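Aldehyde dehydrogenase family protein (Pseudomonas syringae pv. tomato, PDB 6X9L) is a long-chain aliphatic aldehyde dehydrogenase that probably oxidises its aldehyde substrates with NAD+ as the electron acceptor. Local coordinates at residues L129-F135 with F473-L477; N264-P268 with Y402-A408; P375-V381 with P395-I400. The protein carries 1 engineered substitution. One frame throughout, in Å; residues are numbered along the deposited sequence.

Interaction 1 (L129-F135 with F473-L477)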
loop_
_atom_site.group_PDB
_atom_site.type_symbol
_atom_site.label_atom_id
_atom_site.label_comp_id
_atom_site.label_asym_id
_atom_site.label_seq_id
_atom_site.Cartn_x
_atom_site.Cartn_y
_atom_site.Cartn_z
ATOM N N LEU A 129 -11.091 11.239 -17.251
ATOM C CA LEU A 129 -11.430 10.158 -16.339
ATOM C C LEU A 129 -12.593 10.545 -15.430
ATOM O O LEU A 129 -13.470 9.720 -15.132
ATOM C CB LEU A 129 -10.167 9.822 -15.549
ATOM C CG LEU A 129 -10.049 8.682 -14.573
ATOM C CD1 LEU A 129 -8.607 8.256 -14.603
ATOM C CD2 LEU A 129 -10.437 9.193 -13.220
ATOM N N LEU A 130 -12.622 11.803 -14.993
ATOM C CA LEU A 130 -13.680 12.255 -14.104
ATOM C C LEU A 130 -15.054 12.180 -14.762
ATOM O O LEU A 130 -16.062 12.175 -14.053
ATOM C CB LEU A 130 -13.366 13.680 -13.624
ATOM C CG LEU A 130 -12.264 13.731 -12.546
ATOM C CD1 LEU A 130 -11.634 15.101 -12.448
ATOM C CD2 LEU A 130 -12.803 13.292 -11.178
ATOM N N ALA A 131 -15.111 12.085 -16.096
ATOM C CA ALA A 131 -16.388 12.092 -16.804
ATOM C C ALA A 131 -17.187 10.821 -16.562
ATOM O O ALA A 131 -18.416 10.832 -16.668
ATOM C CB ALA A 131 -16.155 12.255 -18.306
ATOM N N THR A 132 -16.510 9.723 -16.253
ATOM C CA THR A 132 -17.140 8.424 -16.141
ATOM C C THR A 132 -16.999 7.800 -14.764
ATOM O O THR A 132 -17.789 6.910 -14.429
ATOM C CB THR A 132 -16.541 7.458 -17.175
ATOM O OG1 THR A 132 -15.118 7.431 -17.008
ATOM C CG2 THR A 132 -16.866 7.906 -18.597
ATOM N N TYR A 133 -16.029 8.231 -13.965
ATOM C CA TYR A 133 -15.722 7.540 -12.725
ATOM C C TYR A 133 -16.903 7.577 -11.761
ATOM O O TYR A 133 -17.475 8.639 -11.496
ATOM C CB TYR A 133 -14.486 8.158 -12.071
ATOM C CG TYR A 133 -13.979 7.285 -10.957
ATOM C CD1 TYR A 133 -14.517 7.386 -9.684
ATOM C CD2 TYR A 133 -13.003 6.309 -11.191
ATOM C CE1 TYR A 133 -14.087 6.566 -8.673
ATOM C CE2 TYR A 133 -12.569 5.486 -10.187
ATOM C CZ TYR A 133 -13.121 5.620 -8.929
ATOM O OH TYR A 133 -12.712 4.824 -7.895
ATOM N N ARG A 134 -17.250 6.417 -11.214
ATOM C CA ARG A 134 -18.355 6.297 -10.269
ATOM C C ARG A 134 -17.775 6.364 -8.860
ATOM O O ARG A 134 -17.133 5.411 -8.403
ATOM C CB ARG A 134 -19.129 4.997 -10.487
ATOM C CG ARG A 134 -19.718 4.814 -11.886
ATOM C CD ARG A 134 -21.124 5.390 -12.015
ATOM N NE ARG A 134 -22.165 4.456 -11.577
ATOM C CZ ARG A 134 -22.940 4.636 -10.509
ATOM N NH1 ARG A 134 -22.807 5.724 -9.757
ATOM N NH2 ARG A 134 -23.859 3.730 -10.194
ATOM N N PHE A 135 -18.000 7.482 -8.171
ATOM C CA PHE A 135 -17.477 7.601 -6.818
ATOM C C PHE A 135 -18.313 6.828 -5.808
ATOM O O PHE A 135 -17.783 6.404 -4.776
ATOM C CB PHE A 135 -17.370 9.074 -6.408
ATOM C CG PHE A 135 -16.314 9.840 -7.160
ATOM C CD1 PHE A 135 -15.009 9.847 -6.727
ATOM C CD2 PHE A 135 -16.628 10.563 -8.301
ATOM C CE1 PHE A 135 -14.027 10.560 -7.414
ATOM C CE2 PHE A 135 -15.657 11.275 -8.981
ATOM C CZ PHE A 135 -14.357 11.270 -8.538
ATOM N N PHE A 473 -5.124 6.902 -10.448
ATOM C CA PHE A 473 -6.137 7.749 -9.830
ATOM C C PHE A 473 -6.642 7.146 -8.516
ATOM O O PHE A 473 -6.869 7.868 -7.529
ATOM C CB PHE A 473 -7.269 7.942 -10.847
ATOM C CG PHE A 473 -8.457 8.700 -10.339
ATOM C CD1 PHE A 473 -8.395 10.073 -10.148
ATOM C CD2 PHE A 473 -9.654 8.045 -10.111
ATOM C CE1 PHE A 473 -9.496 10.770 -9.708
ATOM C CE2 PHE A 473 -10.765 8.736 -9.671
ATOM C CZ PHE A 473 -10.687 10.101 -9.470
ATOM N N GLU A 474 -6.792 5.820 -8.472
ATOM C CA GLU A 474 -7.327 5.175 -7.277
ATOM C C GLU A 474 -6.327 5.132 -6.121
ATOM O O GLU A 474 -6.748 4.958 -4.973
ATOM C CB GLU A 474 -7.830 3.776 -7.635
ATOM C CG GLU A 474 -9.039 3.821 -8.586
ATOM C CD GLU A 474 -9.720 2.474 -8.785
ATOM O OE1 GLU A 474 -9.025 1.434 -8.802
ATOM O OE2 GLU A 474 -10.961 2.461 -8.935
ATOM N N GLU A 475 -5.029 5.329 -6.386
ATOM C CA GLU A 475 -4.058 5.458 -5.310
ATOM C C GLU A 475 -4.331 6.658 -4.414
ATOM O O GLU A 475 -3.823 6.704 -3.292
ATOM C CB GLU A 475 -2.650 5.569 -5.882
ATOM C CG GLU A 475 -2.246 4.384 -6.709
ATOM C CD GLU A 475 -1.926 3.160 -5.864
ATOM O OE1 GLU A 475 -1.569 3.342 -4.681
ATOM O OE2 GLU A 475 -2.027 2.023 -6.392
ATOM N N TYR A 476 -5.117 7.629 -4.871
ATOM C CA TYR A 476 -5.419 8.800 -4.062
ATOM C C TYR A 476 -6.822 8.771 -3.470
ATOM O O TYR A 476 -7.256 9.770 -2.886
ATOM C CB TYR A 476 -5.211 10.069 -4.888
ATOM C CG TYR A 476 -3.769 10.244 -5.288
ATOM C CD1 TYR A 476 -2.878 10.923 -4.466
ATOM C CD2 TYR A 476 -3.286 9.692 -6.465
ATOM C CE1 TYR A 476 -1.555 11.063 -4.819
ATOM C CE2 TYR A 476 -1.972 9.839 -6.830
ATOM C CZ TYR A 476 -1.104 10.522 -6.005
ATOM O OH TYR A 476 0.217 10.670 -6.368
ATOM N N LEU A 477 -7.522 7.641 -3.563
ATOM C CA LEU A 477 -8.839 7.495 -2.957
ATOM C C LEU A 477 -8.803 6.509 -1.802
ATOM O O LEU A 477 -8.185 5.448 -1.903
ATOM C CB LEU A 477 -9.868 7.025 -3.991
ATOM C CG LEU A 477 -9.989 7.937 -5.214
ATOM C CD1 LEU A 477 -10.760 7.218 -6.301
ATOM C CD2 LEU A 477 -10.632 9.276 -4.843
#
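Leu129 lays its CD2 methyl over the centre of the Phe473 ring, a CH-pi contact with CD2 3.4 Å from the ring centroid and 12° off the ring normal. Two helix ends of the aldehyde dehydrogenase fold meet here: Leu129 closes helix 117-129, while Phe473 stands near the end of helix 469-474, where a type I turn from Glu474 to Leu477 leads into strand 477-483. Phe473 also supplies the edge of a T-shaped pair, for its CE2 atom sits 3.6 Å above the middle of the Tyr133 ring and the two planes stand 71° apart. With CG of Phe473 anti to the backbone N (chi1 175°), the ring reaches across to 129-135, where its CZ atom meets CE1 of Phe135 at 3.9 Å. A large flat ring suits this place because its face takes the leucine methyl while its rim meets two other rings. Phe135 in turn has CD1 of Tyr133 over its own ring face. Leu130 fills the side nearer helices 75-91 and 161-174, touching Ala79 and Ala174, and its CD2 lies 4.2 Å from Phe473 CZ. Tyr133 suits its place because its ring packs among the apolar groups while its hydroxyl reaches the carboxylate of Glu474; Leu477 CD1 packs 3.5 Å from that OH. Glu474, its chain extended beyond CG, answers from the side of the ring, its carboxylate plane nearly perpendicular to it, and also makes a long, weak ion pair with Arg146. The Tyr133 OH donates to Glu474 OE2 over 3.1 Å, meeting that oxygen on its anti side.

Interaction 2 (N264-P268 with Y402-A408)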
loop_
_atom_site.group_PDB
_atom_site.type_symbol
_atom_site.label_atom_id
_atom_site.label_comp_id
_atom_site.label_asym_id
_atom_site.label_seq_id
_atom_site.Cartn_x
_atom_site.Cartn_y
_atom_site.Cartn_z
ATOM N N ASN A 264 15.140 -7.387 -21.744
ATOM C CA ASN A 264 14.649 -7.434 -23.118
ATOM C C ASN A 264 15.033 -8.812 -23.662
ATOM O O ASN A 264 16.205 -9.055 -23.981
ATOM C CB ASN A 264 15.238 -6.298 -23.950
ATOM C CG ASN A 264 14.601 -6.175 -25.319
ATOM O OD1 ASN A 264 13.595 -6.825 -25.611
ATOM N ND2 ASN A 264 15.181 -5.334 -26.164
ATOM N N ILE A 265 14.052 -9.716 -23.728
ATOM C CA ILE A 265 14.250 -11.058 -24.268
ATOM C C ILE A 265 13.941 -11.035 -25.759
ATOM O O ILE A 265 12.817 -10.720 -26.162
ATOM C CB ILE A 265 13.359 -12.099 -23.570
ATOM C CG1 ILE A 265 13.716 -12.294 -22.090
ATOM C CG2 ILE A 265 13.458 -13.434 -24.306
ATOM C CD1 ILE A 265 12.825 -13.333 -21.401
ATOM N N LEU A 266 14.930 -11.387 -26.575
ATOM C CA LEU A 266 14.710 -11.700 -27.977
ATOM C C LEU A 266 14.530 -13.216 -28.084
ATOM O O LEU A 266 15.475 -13.984 -27.866
ATOM C CB LEU A 266 15.867 -11.190 -28.840
ATOM C CG LEU A 266 15.838 -9.669 -29.071
ATOM C CD1 LEU A 266 15.690 -8.869 -27.740
ATOM C CD2 LEU A 266 17.058 -9.197 -29.853
ATOM N N LEU A 267 13.300 -13.633 -28.379
ATOM C CA LEU A 267 12.986 -15.027 -28.626
ATOM C C LEU A 267 13.607 -15.480 -29.950
ATOM O O LEU A 267 13.859 -14.661 -30.841
ATOM C CB LEU A 267 11.468 -15.208 -28.657
ATOM C CG LEU A 267 10.763 -14.906 -27.328
ATOM C CD1 LEU A 267 9.286 -14.835 -27.518
ATOM C CD2 LEU A 267 11.097 -15.954 -26.271
ATOM N N PRO A 268 13.874 -16.781 -30.097
ATOM C CA PRO A 268 14.647 -17.250 -31.265
ATOM C C PRO A 268 14.022 -16.923 -32.615
ATOM O O PRO A 268 14.750 -16.835 -33.617
ATOM C CB PRO A 268 14.719 -18.765 -31.047
ATOM C CG PRO A 268 14.515 -18.958 -29.598
ATOM C CD PRO A 268 13.622 -17.859 -29.127
ATOM N N TYR A 402 21.448 -17.085 -23.615
ATOM C CA TYR A 402 20.648 -18.168 -23.062
ATOM C C TYR A 402 20.620 -19.353 -24.031
ATOM O O TYR A 402 20.799 -19.196 -25.242
ATOM C CB TYR A 402 19.232 -17.676 -22.716
ATOM C CG TYR A 402 18.335 -17.350 -23.901
ATOM C CD1 TYR A 402 17.755 -18.364 -24.666
ATOM C CD2 TYR A 402 18.028 -16.028 -24.231
ATOM C CE1 TYR A 402 16.924 -18.074 -25.739
ATOM C CE2 TYR A 402 17.190 -15.731 -25.309
ATOM C CZ TYR A 402 16.641 -16.756 -26.053
ATOM O OH TYR A 402 15.801 -16.483 -27.110
ATOM N N ASP A 403 20.394 -20.548 -23.481
ATOM C CA ASP A 403 20.355 -21.780 -24.259
ATOM C C ASP A 403 18.966 -22.386 -24.395
ATOM O O ASP A 403 18.792 -23.293 -25.213
ATOM C CB ASP A 403 21.272 -22.838 -23.631
ATOM C CG ASP A 403 22.716 -22.380 -23.525
ATOM O OD1 ASP A 403 23.330 -22.049 -24.572
ATOM O OD2 ASP A 403 23.235 -22.355 -22.384
ATOM N N THR A 404 17.995 -21.955 -23.590
ATOM C CA THR A 404 16.599 -22.332 -23.779
ATOM C C THR A 404 15.718 -21.148 -23.401
ATOM O O THR A 404 16.130 -20.261 -22.645
ATOM C CB THR A 404 16.188 -23.547 -22.939
ATOM O OG1 THR A 404 16.327 -23.229 -21.551
ATOM C CG2 THR A 404 17.032 -24.735 -23.267
ATOM N N ILE A 405 14.491 -21.153 -23.939
ATOM C CA ILE A 405 13.501 -20.136 -23.589
ATOM C C ILE A 405 13.184 -20.184 -22.092
ATOM O O ILE A 405 12.986 -19.148 -21.454
ATOM C CB ILE A 405 12.235 -20.315 -24.452
ATOM C CG1 ILE A 405 12.568 -20.191 -25.931
ATOM C CG2 ILE A 405 11.167 -19.288 -24.092
ATOM C CD1 ILE A 405 11.356 -20.227 -26.819
ATOM N N ASP A 406 13.115 -21.385 -21.510
ATOM C CA ASP A 406 12.927 -21.475 -20.065
ATOM C C ASP A 406 14.051 -20.749 -19.333
ATOM O O ASP A 406 13.812 -20.060 -18.331
ATOM C CB ASP A 406 12.860 -22.941 -19.622
ATOM C CG ASP A 406 11.525 -23.600 -19.947
ATOM O OD1 ASP A 406 10.528 -22.854 -20.089
ATOM O OD2 ASP A 406 11.474 -24.859 -20.044
ATOM N N GLU A 407 15.283 -20.892 -19.829
ATOM C CA GLU A 407 16.439 -20.244 -19.222
ATOM C C GLU A 407 16.363 -18.731 -19.360
ATOM O O GLU A 407 16.709 -17.990 -18.425
ATOM C CB GLU A 407 17.709 -20.781 -19.872
ATOM C CG GLU A 407 18.953 -20.028 -19.514
ATOM C CD GLU A 407 20.180 -20.720 -20.051
ATOM O OE1 GLU A 407 20.068 -21.922 -20.391
ATOM O OE2 GLU A 407 21.246 -20.070 -20.132
ATOM N N ALA A 408 15.914 -18.255 -20.523
ATOM C CA ALA A 408 15.814 -16.821 -20.757
ATOM C C ALA A 408 14.869 -16.168 -19.759
ATOM O O ALA A 408 15.139 -15.070 -19.259
ATOM C CB ALA A 408 15.350 -16.563 -22.191
#
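Strand 263-266 and the loop after it run past the first turn of helix 405-413, with the CA atoms of Ile265 and Ala408 6.9 Å apart and those of Leu267 and Ile405 7.2 Å apart. Thr404 is the N-cap of that helix, its OG1 accepting from Glu407 N at 3.1 Å, and the small Ala408 lets the strand come near: its CB lies 4.2 Å from Ile265 CD1. Just before the helix, Tyr402 ends strand 396-402 and sends its ring across to the strand-end loop. Its CG lies between the backbone N and the carbonyl carbon (chi1 70°), which brings one ring face under Ala408 CB and its hydroxyl to the backbone of Leu266. Tyr402 OH donates to Leu266 O at 2.6 Å, from a position tilted 16° out of the carbonyl plane. Pro268 CD rests near the same hydroxyl, 3.3 Å from OH, and its ring also meets Ile405 CD1. The side chains of Leu267 and Ile405 cross at about a right angle, Leu267 CD2 lying 4.0 Å from Ile405 CG2. Packing of a helix start against strand ends, with a tyrosine hydroxyl bonded to the backbone at the strand's end, is here part of the alpha/beta catalytic domain of aldehyde dehydrogenases, built round a seven-stranded sheet.

Interaction 3 (P375-V381 with P395-I400)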
loop_
_atom_site.group_PDB
_atom_site.type_symbol
_atom_site.label_atom_id
_atom_site.label_comp_id
_atom_site.label_asym_id
_atom_site.label_seq_id
_atom_site.Cartn_x
_atom_site.Cartn_y
_atom_site.Cartn_z
ATOM N N PRO A 375 27.902 6.066 -25.045
ATOM C CA PRO A 375 26.971 4.923 -25.056
ATOM C C PRO A 375 27.734 3.610 -25.034
ATOM O O PRO A 375 28.543 3.336 -25.919
ATOM C CB PRO A 375 26.209 5.109 -26.373
ATOM C CG PRO A 375 26.306 6.574 -26.655
ATOM C CD PRO A 375 27.678 6.959 -26.194
ATOM N N THR A 376 27.464 2.784 -24.018
ATOM C CA THR A 376 28.313 1.636 -23.734
ATOM C C THR A 376 27.521 0.336 -23.782
ATOM O O THR A 376 26.395 0.254 -23.266
ATOM C CB THR A 376 29.004 1.786 -22.372
ATOM O OG1 THR A 376 29.751 3.002 -22.370
ATOM C CG2 THR A 376 29.980 0.643 -22.144
ATOM N N VAL A 377 28.130 -0.676 -24.416
ATOM C CA VAL A 377 27.558 -2.010 -24.550
ATOM C C VAL A 377 28.572 -3.037 -24.047
ATOM O O VAL A 377 29.726 -3.066 -24.497
ATOM C CB VAL A 377 27.139 -2.323 -26.001
ATOM C CG1 VAL A 377 26.651 -3.738 -26.117
ATOM C CG2 VAL A 377 26.041 -1.394 -26.437
ATOM N N PHE A 378 28.134 -3.867 -23.104
ATOM C CA PHE A 378 28.858 -5.026 -22.620
ATOM C C PHE A 378 28.198 -6.300 -23.132
ATOM O O PHE A 378 26.970 -6.384 -23.238
ATOM C CB PHE A 378 28.893 -5.057 -21.087
ATOM C CG PHE A 378 29.780 -4.028 -20.488
ATOM C CD1 PHE A 378 31.153 -4.119 -20.637
ATOM C CD2 PHE A 378 29.252 -2.963 -19.772
ATOM C CE1 PHE A 378 31.987 -3.161 -20.081
ATOM C CE2 PHE A 378 30.089 -2.007 -19.214
ATOM C CZ PHE A 378 31.456 -2.103 -19.376
ATOM N N SER A 379 29.017 -7.307 -23.413
ATOM C CA SER A 379 28.500 -8.603 -23.831
ATOM C C SER A 379 29.200 -9.699 -23.040
ATOM O O SER A 379 30.073 -9.432 -22.208
ATOM C CB SER A 379 28.678 -8.818 -25.338
ATOM O OG SER A 379 28.003 -9.988 -25.735
ATOM N N GLU A 380 28.758 -10.933 -23.272
ATOM C CA GLU A 380 29.266 -12.124 -22.543
ATOM C C GLU A 380 29.126 -11.819 -21.061
ATOM O O GLU A 380 30.036 -12.103 -20.303
ATOM C CB GLU A 380 30.696 -12.489 -22.934
ATOM C CG GLU A 380 30.781 -13.293 -24.209
ATOM C CD GLU A 380 32.154 -13.358 -24.838
ATOM O OE1 GLU A 380 33.128 -12.969 -24.170
ATOM O OE2 GLU A 380 32.239 -13.777 -25.998
ATOM N N VAL A 381 27.996 -11.230 -20.715
ATOM C CA VAL A 381 27.700 -10.768 -19.340
ATOM C C VAL A 381 27.068 -11.891 -18.529
ATOM O O VAL A 381 26.138 -12.528 -18.983
ATOM C CB VAL A 381 26.804 -9.520 -19.384
ATOM C CG1 VAL A 381 26.091 -9.269 -18.072
ATOM C CG2 VAL A 381 27.591 -8.304 -19.790
ATOM N N PRO A 395 23.860 5.247 -20.089
ATOM C CA PRO A 395 23.696 4.469 -21.347
ATOM C C PRO A 395 24.624 3.253 -21.418
ATOM O O PRO A 395 25.654 3.225 -22.117
ATOM C CB PRO A 395 24.018 5.506 -22.422
ATOM C CG PRO A 395 25.064 6.388 -21.746
ATOM C CD PRO A 395 24.671 6.467 -20.284
ATOM N N VAL A 396 24.242 2.211 -20.682
ATOM C CA VAL A 396 25.052 1.019 -20.504
ATOM C C VAL A 396 24.130 -0.169 -20.702
ATOM O O VAL A 396 23.219 -0.395 -19.895
ATOM C CB VAL A 396 25.720 0.966 -19.123
ATOM C CG1 VAL A 396 26.508 -0.329 -18.963
ATOM C CG2 VAL A 396 26.610 2.193 -18.912
ATOM N N LEU A 397 24.356 -0.928 -21.765
ATOM C CA LEU A 397 23.501 -2.051 -22.107
ATOM C C LEU A 397 24.289 -3.340 -21.927
ATOM O O LEU A 397 25.434 -3.436 -22.381
ATOM C CB LEU A 397 22.989 -1.921 -23.544
ATOM C CG LEU A 397 22.304 -3.148 -24.166
ATOM C CD1 LEU A 397 21.071 -3.535 -23.369
ATOM C CD2 LEU A 397 21.946 -2.904 -25.615
ATOM N N CYS A 398 23.676 -4.318 -21.252
ATOM C CA CYS A 398 24.256 -5.640 -21.059
ATOM C C CYS A 398 23.631 -6.635 -22.021
ATOM O O CYS A 398 22.413 -6.647 -22.214
ATOM C CB CYS A 398 24.060 -6.134 -19.624
ATOM S SG CYS A 398 25.105 -5.305 -18.421
ATOM N N LEU A 399 24.478 -7.463 -22.620
ATOM C CA LEU A 399 24.070 -8.566 -23.480
ATOM C C LEU A 399 24.277 -9.870 -22.720
ATOM O O LEU A 399 25.381 -10.131 -22.233
ATOM C CB LEU A 399 24.893 -8.569 -24.766
ATOM C CG LEU A 399 24.366 -7.861 -26.012
ATOM C CD1 LEU A 399 23.315 -6.823 -25.687
ATOM C CD2 LEU A 399 25.532 -7.231 -26.757
ATOM N N ILE A 400 23.223 -10.679 -22.616
ATOM C CA ILE A 400 23.256 -11.945 -21.879
ATOM C C ILE A 400 22.735 -13.066 -22.772
ATOM O O ILE A 400 21.704 -12.913 -23.441
ATOM C CB ILE A 400 22.419 -11.875 -20.588
ATOM C CG1 ILE A 400 22.931 -10.766 -19.671
ATOM C CG2 ILE A 400 22.386 -13.240 -19.889
ATOM C CD1 ILE A 400 21.935 -10.377 -18.605
#
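Phe378 turns the edge of its ring to Val396, whose CG1 methyl lies 3.9 Å from Phe378 CD2 near the ring plane. The two residues sit on adjacent parallel strands, 376-379 and 396-402, the beta strands of a beta-alpha-beta unit whose linking helix is 386-389. The strand axes, 4.6 Å apart at their closest, make an angle of 18°. Thr376, Phe378, Val396 and Cys398 face one way, and Ile387 of the linking helix covers Phe378 and Cys398 there. Phe378 and the compact Cys398 suit this buried side, where both pack against Ile387. Val377 and Leu397 point to the other face. There Val377 CG1, anti to its own amide nitrogen (chi1 176°), approaches Leu399 CD2 obliquely at 3.7 Å, and Leu399 goes on to touch Val307 of helix 304-316. Ser379 stands alongside Leu399, and its small polar end is spoken for by a hydrogen bond to Glu308; Thr376 OG1 is likewise bonded, to Arg374 O and Gly360 N. Between the two backbones the donors come from each strand in turn: Thr376 N donates to Pro395 O, Leu397 N to Thr376 O (2.8 Å), Phe378 N to Leu397 O and Leu399 N to Phe378 O. Glu380, a poorly ordered residue modelled with a positive phi of 53°, is passed over. Val381 then turns back toward the second strand, its CG1 lying 4.0 Å from Cys398 CB and 3.8 Å from Ile400 CG1, while Val381 N makes the next backbone bond, donating to Leu399 O at 3.2 Å.

How the interactions relate
Interactions 2 and 3 both reach the same seven-stranded sheet, their centres 17 Å apart. Segment 395-400 runs straight on toward Tyr402, so the strand paired in interaction 3 delivers the helix start packed in interaction 2. Interaction 1 lies far off, its centre 40 Å from interaction 2 and 42 Å from interaction 3, on the other side of the chain's centre from interaction 3. There the two segments lead into strands 136-138 and 477-483 of the other large sheet. Interactions 1 and 2 lie away from the annotated sites; in interaction 3 the Pro395 side chain is about 13 Å from NAD and about 14 Å from octanal, and that of Val396 about 10 Å from the side chain of NAD-binding Glu391.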